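Local structure of universal stress protein MT1672 (1TQ8) at residues Val22-Asp25 and Ser30-Ala33; Asp85-Ala90 and Val98-Ile103. The protein is of unknown function but belongs to the universal stress protein A family, many members of which bind ATP. One frame throughout, in Å; residues are numbered along the deposited sequence.

Following the chain from its N terminus, contact 1 comes first: strand 19-23 runs into a short turn and helix 28-41 folds back over its end, closing a tight loop within one beta-alpha-beta unit. After strand 46-52 the chain reaches helix 79-91, and contact 2 closes a second loop where this helix meets strand 97-103, the strand that follows it. The two loops lie in series, neither enclosing nor crossing the other. Both contacts reach the same parallel sheet, contact 1 at an inner strand and contact 2 at an outermost one. They touch through helix 79-91, where Met-31 packs on Ala-86 and Arg-89, and Thr-24 on Ala-86.

Contact 1. Residues Val22-Asp25 and Ser30-Ala33; sequences VGTD and SMRA
Strand 19-23 ends at Gly-23, and the backbone of helix 28-41 comes close to the chain just beyond it, Thr-24 CA and Ser-30 CA lying 4.9 Å apart. At this point the side chains are small and polar. Thr-24 OG1 sits 2.9 Å from Ser-30 OG, brought there by a first torsion of 175° that turns the hydroxyl opposite the backbone N. Each hydroxyl also has a partner in the intervening turn: OG1 is hydrogen-bonded to Gly-26 N, and Ser-30 OG to Ser-27 O. The buried hydroxyls are thus tied to turn backbone, a place suited to short side chains that carry oxygen. Asp-25 OD1 approaches the same serine, 3.2 Å from its OG, and is hydrogen-bonded to Ser-27 OG.

Farther down the strand the contact turns apolar. Val-22 CG2 lies 4.2 Å from Ala-33 CB and comes nearer still to the helix backbone, 3.7 Å from Ala-33 O. The branched valine presents a methyl to the helix, and a methyl is all that Ala-33 puts between its helix and the valine. Met-31, present as selenomethionine, has its CB directed away from the strand, yet its bent chain brings SE to 4.1 Å from Thr-24 OG1. Val-156 of the second subunit packs on Ala-33.

Strand 19-23, the turn and helix 28-41 form the first half of the beta-alpha-beta unit completed by strand 46-52, here the first of the Rossmann-like universal stress protein fold.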
ATOM      1  N   VAL A  22       5.281  -5.630 -18.997  1.00 29.99           N
ATOM      2  CA  VAL A  22       5.320  -6.565 -17.880  1.00 28.53           C
ATOM      3  C   VAL A  22       6.724  -6.574 -17.328  1.00 29.40           C
ATOM      4  O   VAL A  22       7.685  -6.496 -18.083  1.00 31.48           O
ATOM      5  CB  VAL A  22       4.945  -8.020 -18.299  1.00 29.66           C
ATOM      6  CG1 VAL A  22       5.878  -8.529 -19.388  1.00 26.86           C
ATOM      7  CG2 VAL A  22       5.002  -8.942 -17.092  1.00 23.87           C
ATOM      8  N   GLY A  23       6.841  -6.674 -16.007  1.00 31.33           N
ATOM      9  CA  GLY A  23       8.153  -6.686 -15.380  1.00 29.82           C
ATOM     10  C   GLY A  23       8.526  -8.076 -14.916  1.00 30.87           C
ATOM     11  O   GLY A  23       7.664  -8.845 -14.498  1.00 31.87           O
ATOM     12  N   THR A  24       9.806  -8.417 -15.004  1.00 30.97           N
ATOM     13  CA  THR A  24      10.257  -9.725 -14.553  1.00 32.43           C
ATOM     14  C   THR A  24      11.680  -9.705 -14.034  1.00 33.23           C
ATOM     15  O   THR A  24      12.551  -9.028 -14.593  1.00 34.30           O
ATOM     16  CB  THR A  24      10.202 -10.794 -15.669  1.00 32.85           C
ATOM     17  OG1 THR A  24      10.771 -12.012 -15.173  1.00 34.20           O
ATOM     18  CG2 THR A  24      11.011 -10.356 -16.883  1.00 29.16           C
ATOM     19  N   ASP A  25      11.911 -10.456 -12.964  1.00 33.67           N
ATOM     20  CA  ASP A  25      13.239 -10.559 -12.378  1.00 36.49           C
ATOM     21  C   ASP A  25      13.779 -11.955 -12.690  1.00 38.93           C
ATOM     22  O   ASP A  25      14.845 -12.345 -12.217  1.00 39.94           O
ATOM     23  CB  ASP A  25      13.188 -10.302 -10.864  1.00 36.82           C
ATOM     24  CG  ASP A  25      12.545 -11.441 -10.082  1.00 39.81           C
ATOM     25  OD1 ASP A  25      11.558 -12.031 -10.560  1.00 42.09           O
ATOM     26  OD2 ASP A  25      13.023 -11.742  -8.968  1.00 43.76           O
ATOM     27  N   SER A  30       7.402 -14.290 -11.631  1.00 58.71           N
ATOM     28  CA  SER A  30       7.494 -13.340 -12.728  1.00 59.89           C
ATOM     29  C   SER A  30       7.149 -14.013 -14.052  1.00 57.83           C
ATOM     30  O   SER A  30       6.352 -13.487 -14.836  1.00 56.33           O
ATOM     31  CB  SER A  30       8.891 -12.682 -12.783  1.00 60.56           C
ATOM     32  OG  SER A  30       9.937 -13.635 -12.864  1.00 64.63           O
HETATM   33  N   MSE A  31       7.717 -15.189 -14.293  1.00 56.71           N
HETATM   34  CA  MSE A  31       7.433 -15.882 -15.541  1.00 57.68           C
HETATM   35  C   MSE A  31       5.940 -16.143 -15.712  1.00 54.80           C
HETATM   36  O   MSE A  31       5.436 -16.138 -16.832  1.00 54.20           O
HETATM   37  CB  MSE A  31       8.246 -17.179 -15.646  1.00 62.83           C
HETATM   38  CG  MSE A  31       9.754 -16.930 -15.777  1.00 70.42           C
HETATM   39 SE   MSE A  31      10.235 -15.587 -17.136  1.00 82.90          SE
HETATM   40  CE  MSE A  31      10.513 -16.786 -18.626  1.00 79.31           C
ATOM     41  N   ARG A  32       5.222 -16.353 -14.616  1.00 51.65           N
ATOM     42  CA  ARG A  32       3.787 -16.562 -14.735  1.00 49.76           C
ATOM     43  C   ARG A  32       3.141 -15.251 -15.160  1.00 46.86           C
ATOM     44  O   ARG A  32       2.127 -15.253 -15.848  1.00 47.50           O
ATOM     45  CB  ARG A  32       3.169 -17.026 -13.414  1.00 51.49           C
ATOM     46  CG  ARG A  32       3.586 -18.409 -12.987  1.00 54.57           C
ATOM     47  CD  ARG A  32       2.813 -18.854 -11.765  1.00 59.23           C
ATOM     48  NE  ARG A  32       3.092 -20.248 -11.422  1.00 65.88           N
ATOM     49  CZ  ARG A  32       2.829 -21.288 -12.217  1.00 68.69           C
ATOM     50  NH1 ARG A  32       2.278 -21.098 -13.412  1.00 68.28           N
ATOM     51  NH2 ARG A  32       3.113 -22.523 -11.818  1.00 69.77           N
ATOM     52  N   ALA A  33       3.729 -14.129 -14.756  1.00 42.72           N
ATOM     53  CA  ALA A  33       3.162 -12.834 -15.132  1.00 40.96           C
ATOM     54  C   ALA A  33       3.471 -12.573 -16.604  1.00 39.21           C
ATOM     55  O   ALA A  33       2.730 -11.875 -17.295  1.00 37.31           O
ATOM     56  CB  ALA A  33       3.732 -11.719 -14.254  1.00 37.71           C
TER

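Contact 2. Residues Asp85-Ala90 and Val98-Ile103; sequences DAKERA and VEERPI
In the Rossmann-like alpha/beta fold of universal stress proteins, helices pack across a parallel sheet, and this contact sets helix 79-91 against strand 97-103, an outermost strand within the chain. The two short segments run nearly antiparallel, at 157°, with their axes 8.5 Å apart at closest approach. The nearest alpha carbons are those of Lys-87 and Val-98, CA to CA 6.5 Å.

Val-98 carries the apolar part, and its two methyls meet side chains one turn apart on the helix. CG2 lies 3.9 Å from Ala-90 CB, while CG1 lies 3.9 Å from Lys-87 CG and also reaches Ala-90 CB at 4.1 Å. A beta-branched residue suits the strand and offers a broad face to the helix, and the short Ala-90 side chain meets the valine methyls directly on the buried side. Ile-49 and Leu-47 of the adjoining strand 46-52 extend this surface, the first touching Val-98 and the second Ala-90.

The aliphatic part of Lys-87 packs while its ammonium stays at the rim of the contact. Its chi1 of -171° lays CG against Val-98 CG1, and the extended chain then runs past the valine in the opposite direction. CD is the closest lysine atom to Glu-100 OE2, at 4.5 Å, and NZ is 5.2 Å from that oxygen, so any attraction is probably modest. Closer to the strand backbone, Lys-87 CE rests 3.5 Å from Val-98 O.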
ATOM      1  N   ASP A  85      15.229 -15.010 -22.220  1.00 34.38           N
ATOM      2  CA  ASP A  85      14.359 -16.111 -21.863  1.00 35.86           C
ATOM      3  C   ASP A  85      12.915 -15.646 -21.723  1.00 38.91           C
ATOM      4  O   ASP A  85      11.990 -16.339 -22.158  1.00 40.25           O
ATOM      5  CB  ASP A  85      14.827 -16.768 -20.572  1.00 36.51           C
ATOM      6  CG  ASP A  85      16.196 -17.407 -20.711  1.00 40.87           C
ATOM      7  OD1 ASP A  85      16.628 -17.665 -21.863  1.00 40.63           O
ATOM      8  OD2 ASP A  85      16.839 -17.664 -19.667  1.00 41.66           O
ATOM      9  N   ALA A  86      12.703 -14.475 -21.130  1.00 39.04           N
ATOM     10  CA  ALA A  86      11.343 -13.974 -20.974  1.00 38.76           C
ATOM     11  C   ALA A  86      10.727 -13.782 -22.348  1.00 38.17           C
ATOM     12  O   ALA A  86       9.557 -14.062 -22.561  1.00 37.58           O
ATOM     13  CB  ALA A  86      11.344 -12.647 -20.209  1.00 35.88           C
ATOM     14  N   LYS A  87      11.526 -13.288 -23.277  1.00 40.80           N
ATOM     15  CA  LYS A  87      11.051 -13.060 -24.625  1.00 42.50           C
ATOM     16  C   LYS A  87      10.675 -14.401 -25.257  1.00 44.23           C
ATOM     17  O   LYS A  87       9.663 -14.501 -25.949  1.00 42.52           O
ATOM     18  CB  LYS A  87      12.144 -12.357 -25.423  1.00 42.71           C
ATOM     19  CG  LYS A  87      11.744 -11.848 -26.781  1.00 47.47           C
ATOM     20  CD  LYS A  87      12.839 -10.941 -27.324  1.00 49.98           C
ATOM     21  CE  LYS A  87      12.649 -10.639 -28.804  1.00 49.94           C
ATOM     22  NZ  LYS A  87      13.791  -9.857 -29.356  1.00 49.80           N
ATOM     23  N   GLU A  88      11.471 -15.437 -24.999  1.00 47.30           N
ATOM     24  CA  GLU A  88      11.178 -16.757 -25.562  1.00 51.77           C
ATOM     25  C   GLU A  88       9.879 -17.308 -25.009  1.00 51.80           C
ATOM     26  O   GLU A  88       9.072 -17.878 -25.742  1.00 53.46           O
ATOM     27  CB  GLU A  88      12.312 -17.752 -25.276  1.00 54.77           C
ATOM     28  CG  GLU A  88      13.619 -17.419 -25.987  1.00 61.53           C
ATOM     29  CD  GLU A  88      13.570 -17.672 -27.496  1.00 65.33           C
ATOM     30  OE1 GLU A  88      12.587 -17.255 -28.156  1.00 66.78           O
ATOM     31  OE2 GLU A  88      14.531 -18.278 -28.027  1.00 66.67           O
ATOM     32  N   ARG A  89       9.668 -17.137 -23.713  1.00 51.58           N
ATOM     33  CA  ARG A  89       8.449 -17.642 -23.118  1.00 51.06           C
ATOM     34  C   ARG A  89       7.236 -16.850 -23.597  1.00 48.94           C
ATOM     35  O   ARG A  89       6.167 -17.416 -23.799  1.00 49.40           O
ATOM     36  CB  ARG A  89       8.552 -17.616 -21.595  1.00 54.17           C
ATOM     37  CG  ARG A  89       7.363 -18.248 -20.909  1.00 59.59           C
ATOM     38  CD  ARG A  89       7.751 -18.854 -19.584  1.00 62.40           C
ATOM     39  NE  ARG A  89       6.617 -19.543 -18.979  1.00 67.02           N
ATOM     40  CZ  ARG A  89       6.699 -20.292 -17.884  1.00 68.98           C
ATOM     41  NH1 ARG A  89       7.867 -20.453 -17.271  1.00 69.07           N
ATOM     42  NH2 ARG A  89       5.613 -20.876 -17.399  1.00 70.98           N
ATOM     43  N   ALA A  90       7.394 -15.547 -23.793  1.00 47.21           N
ATOM     44  CA  ALA A  90       6.269 -14.747 -24.271  1.00 48.53           C
ATOM     45  C   ALA A  90       5.789 -15.298 -25.617  1.00 49.23           C
ATOM     46  O   ALA A  90       4.588 -15.496 -25.821  1.00 48.47           O
ATOM     47  CB  ALA A  90       6.668 -13.272 -24.412  1.00 44.73           C
ATOM     48  N   VAL A  98       7.074  -8.902 -29.455  1.00 50.75           N
ATOM     49  CA  VAL A  98       7.704  -8.755 -28.156  1.00 47.38           C
ATOM     50  C   VAL A  98       9.079  -8.113 -28.202  1.00 45.97           C
ATOM     51  O   VAL A  98       9.893  -8.435 -29.062  1.00 45.15           O
ATOM     52  CB  VAL A  98       7.841 -10.138 -27.485  1.00 46.74           C
ATOM     53  CG1 VAL A  98       8.434  -9.997 -26.094  1.00 45.58           C
ATOM     54  CG2 VAL A  98       6.475 -10.820 -27.423  1.00 47.03           C
ATOM     55  N   GLU A  99       9.333  -7.191 -27.281  1.00 44.93           N
ATOM     56  CA  GLU A  99      10.641  -6.559 -27.195  1.00 44.85           C
ATOM     57  C   GLU A  99      11.047  -6.498 -25.728  1.00 42.82           C
ATOM     58  O   GLU A  99      10.201  -6.481 -24.832  1.00 41.26           O
ATOM     59  CB  GLU A  99      10.634  -5.168 -27.842  1.00 46.86           C
ATOM     60  CG  GLU A  99       9.688  -4.161 -27.235  1.00 52.12           C
ATOM     61  CD  GLU A  99       9.526  -2.912 -28.107  1.00 55.31           C
ATOM     62  OE1 GLU A  99       8.619  -2.893 -28.973  1.00 57.46           O
ATOM     63  OE2 GLU A  99      10.314  -1.954 -27.934  1.00 53.88           O
ATOM     64  N   GLU A 100      12.350  -6.501 -25.493  1.00 42.12           N
ATOM     65  CA  GLU A 100      12.888  -6.475 -24.145  1.00 40.16           C
ATOM     66  C   GLU A 100      13.370  -5.080 -23.811  1.00 38.64           C
ATOM     67  O   GLU A 100      13.619  -4.272 -24.704  1.00 39.16           O
ATOM     68  CB  GLU A 100      14.050  -7.443 -24.035  1.00 40.61           C
ATOM     69  CG  GLU A 100      15.268  -6.947 -24.762  1.00 43.32           C
ATOM     70  CD  GLU A 100      16.353  -7.969 -24.794  1.00 45.20           C
ATOM     71  OE1 GLU A 100      17.525  -7.565 -24.929  1.00 50.68           O
ATOM     72  OE2 GLU A 100      16.032  -9.175 -24.697  1.00 46.03           O
ATOM     73  N   ARG A 101      13.542  -4.819 -22.521  1.00 37.52           N
ATOM     74  CA  ARG A 101      13.962  -3.504 -22.067  1.00 34.89           C
ATOM     75  C   ARG A 101      14.530  -3.574 -20.654  1.00 34.02           C
ATOM     76  O   ARG A 101      13.891  -4.114 -19.753  1.00 35.16           O
ATOM     77  CB  ARG A 101      12.734  -2.604 -22.039  1.00 38.25           C
ATOM     78  CG  ARG A 101      12.971  -1.135 -22.171  1.00 39.06           C
ATOM     79  CD  ARG A 101      12.576  -0.727 -23.564  1.00 39.65           C
ATOM     80  NE  ARG A 101      12.127   0.651 -23.622  1.00 43.57           N
ATOM     81  CZ  ARG A 101      11.543   1.188 -24.685  1.00 46.55           C
ATOM     82  NH1 ARG A 101      11.345   0.448 -25.769  1.00 44.99           N
ATOM     83  NH2 ARG A 101      11.159   2.462 -24.666  1.00 48.01           N
ATOM     84  N   PRO A 102      15.757  -3.074 -20.448  1.00 33.50           N
ATOM     85  CA  PRO A 102      16.326  -3.098 -19.099  1.00 30.74           C
ATOM     86  C   PRO A 102      15.823  -1.809 -18.427  1.00 30.58           C
ATOM     87  O   PRO A 102      15.674  -0.775 -19.092  1.00 27.89           O
ATOM     88  CB  PRO A 102      17.833  -3.038 -19.348  1.00 30.41           C
ATOM     89  CG  PRO A 102      17.989  -3.543 -20.726  1.00 31.82           C
ATOM     90  CD  PRO A 102      16.829  -2.918 -21.441  1.00 30.68           C
ATOM     91  N   ILE A 103      15.538  -1.883 -17.127  1.00 29.14           N
ATOM     92  CA  ILE A 103      15.068  -0.736 -16.345  1.00 29.30           C
ATOM     93  C   ILE A 103      16.228  -0.323 -15.452  1.00 29.32           C
ATOM     94  O   ILE A 103      16.826  -1.143 -14.756  1.00 30.52           O
ATOM     95  CB  ILE A 103      13.861  -1.108 -15.464  1.00 31.01           C
ATOM     96  CG1 ILE A 103      12.580  -1.095 -16.298  1.00 30.16           C
ATOM     97  CG2 ILE A 103      13.739  -0.155 -14.300  1.00 28.81           C
ATOM     98  CD1 ILE A 103      12.110   0.271 -16.663  1.00 28.62           C
TER